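Local coordinates for putative dehydrogenase (Pseudarthrobacter phenanthrenivorans, PDB 6A3F), which oxidises levoglucosan to 3-dehydrolevoglucosan with NAD(+) as the electron acceptor, as a homotetrameric member of the Gfo/Idh/MocA family, at residues 272-275 with 276-280. Residues are numbered along the deposited sequence; the frame is centred on the assembly and turned at random.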
loop_
_atom_site.group_PDB
_atom_site.type_symbol
_atom_site.label_atom_id
_atom_site.label_comp_id
_atom_site.label_asym_id
_atom_site.label_seq_id
_atom_site.Cartn_x
_atom_site.Cartn_y
_atom_site.Cartn_z
ATOM N N ILE B 272 25.261 6.932 -11.265
ATOM C CA ILE B 272 25.553 8.338 -11.191
ATOM C C ILE B 272 26.506 8.581 -10.024
ATOM O O ILE B 272 26.344 8.022 -8.921
ATOM C CB ILE B 272 24.285 9.170 -10.969
ATOM C CG1 ILE B 272 23.218 8.909 -12.031
ATOM C CG2 ILE B 272 24.604 10.657 -10.785
ATOM C CD1 ILE B 272 21.834 9.260 -11.542
ATOM N N ARG B 273 27.532 9.396 -10.310
ATOM C CA ARG B 273 28.271 10.028 -9.258
ATOM C C ARG B 273 27.887 11.501 -9.269
ATOM O O ARG B 273 28.065 12.206 -10.270
ATOM C CB ARG B 273 29.784 9.814 -9.393
ATOM C CG ARG B 273 30.574 10.650 -8.387
ATOM C CD ARG B 273 30.483 10.165 -6.925
ATOM N NE ARG B 273 31.097 8.837 -6.864
ATOM C CZ ARG B 273 31.202 8.107 -5.767
ATOM N NH1 ARG B 273 30.823 8.615 -4.601
ATOM N NH2 ARG B 273 31.648 6.875 -5.857
ATOM N N PHE B 274 27.384 11.980 -8.146
ATOM C CA PHE B 274 27.006 13.350 -8.051
ATOM C C PHE B 274 28.248 14.215 -7.736
ATOM O O PHE B 274 29.158 13.748 -7.040
ATOM C CB PHE B 274 25.939 13.548 -6.969
ATOM C CG PHE B 274 24.582 13.014 -7.358
ATOM C CD1 PHE B 274 23.709 13.787 -8.111
ATOM C CD2 PHE B 274 24.222 11.718 -7.009
ATOM C CE1 PHE B 274 22.471 13.277 -8.471
ATOM C CE2 PHE B 274 22.972 11.219 -7.357
ATOM C CZ PHE B 274 22.109 12.004 -8.094
ATOM N N ALA B 275 28.199 15.464 -8.184
ATOM C CA ALA B 275 29.233 16.500 -7.876
ATOM C C ALA B 275 29.465 16.605 -6.365
ATOM O O ALA B 275 30.605 16.732 -5.964
ATOM C CB ALA B 275 28.861 17.843 -8.456
ATOM N N ASN B 276 28.424 16.506 -5.537
ATOM C CA ASN B 276 28.566 16.665 -4.094
ATOM C C ASN B 276 29.026 15.369 -3.394
ATOM O O ASN B 276 29.112 15.378 -2.181
ATOM C CB ASN B 276 27.264 17.201 -3.517
ATOM C CG ASN B 276 26.126 16.199 -3.596
ATOM O OD1 ASN B 276 26.370 15.017 -3.761
ATOM N ND2 ASN B 276 24.908 16.703 -3.489
ATOM N N GLY B 277 29.360 14.282 -4.094
ATOM C CA GLY B 277 29.880 13.047 -3.522
ATOM C C GLY B 277 28.801 11.995 -3.272
ATOM O O GLY B 277 29.130 10.828 -2.995
ATOM N N ALA B 278 27.525 12.357 -3.382
ATOM C CA ALA B 278 26.452 11.330 -3.346
ATOM C C ALA B 278 26.548 10.408 -4.558
ATOM O O ALA B 278 27.243 10.712 -5.554
ATOM C CB ALA B 278 25.099 11.968 -3.266
ATOM N N VAL B 279 25.870 9.269 -4.456
ATOM C CA VAL B 279 25.816 8.306 -5.532
ATOM C C VAL B 279 24.343 8.063 -5.876
ATOM O O VAL B 279 23.438 8.429 -5.132
ATOM C CB VAL B 279 26.505 6.976 -5.192
ATOM C CG1 VAL B 279 28.014 7.122 -4.937
ATOM C CG2 VAL B 279 25.829 6.257 -4.029
ATOM N N GLY B 280 24.091 7.489 -7.031
ATOM C CA GLY B 280 22.706 7.140 -7.348
ATOM C C GLY B 280 22.563 6.375 -8.652
ATOM O O GLY B 280 23.520 5.993 -9.315
#
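Ile272 N donates a hydrogen bond to Gly280 O at 2.8 Å, and Gly280 N returns one to Ile272 O, making an antiparallel hydrogen-bonded pair in the hairpin of strands 267-274 and 279-285, neighbours in the large mixed sheet of the C-terminal substrate-binding alpha/beta domain, away from the binding sites. Nearer the bend, Phe274 N reaches Ala278 O at 2.9 Å. Gly277 N, 3.0 Å from Phe274 O, closes a type I turn over Phe274 to Gly277. Asn276 CG stands between its backbone N and carbonyl carbon (chi1 68°), bringing OD1 to Ala278 N at 2.9 Å in an almost straight hydrogen bond (165°), an Asx turn. On one face of the hairpin the Arg273 chain, bent at chi2 and chi3, folds its guanidinium across Val279, with CG1 over one face, off toward the rim; NH1 donates a long, bent hydrogen bond (3.2 Å, 136°) to Gly277 O, near the guanidinium plane. On the other face, Ile272 CG2 stands above the centre of the Phe274 ring, whose CD2 touches Ala278 CB at 3.9 Å; Phe225 meets this ring edge-to-face. Arg273 packs on Val231, and Val279 on Trp235, of a second subunit. Main-chain bonds and the Asx bond thus hold the turn; the arginine adds a weaker link at a subunit interface.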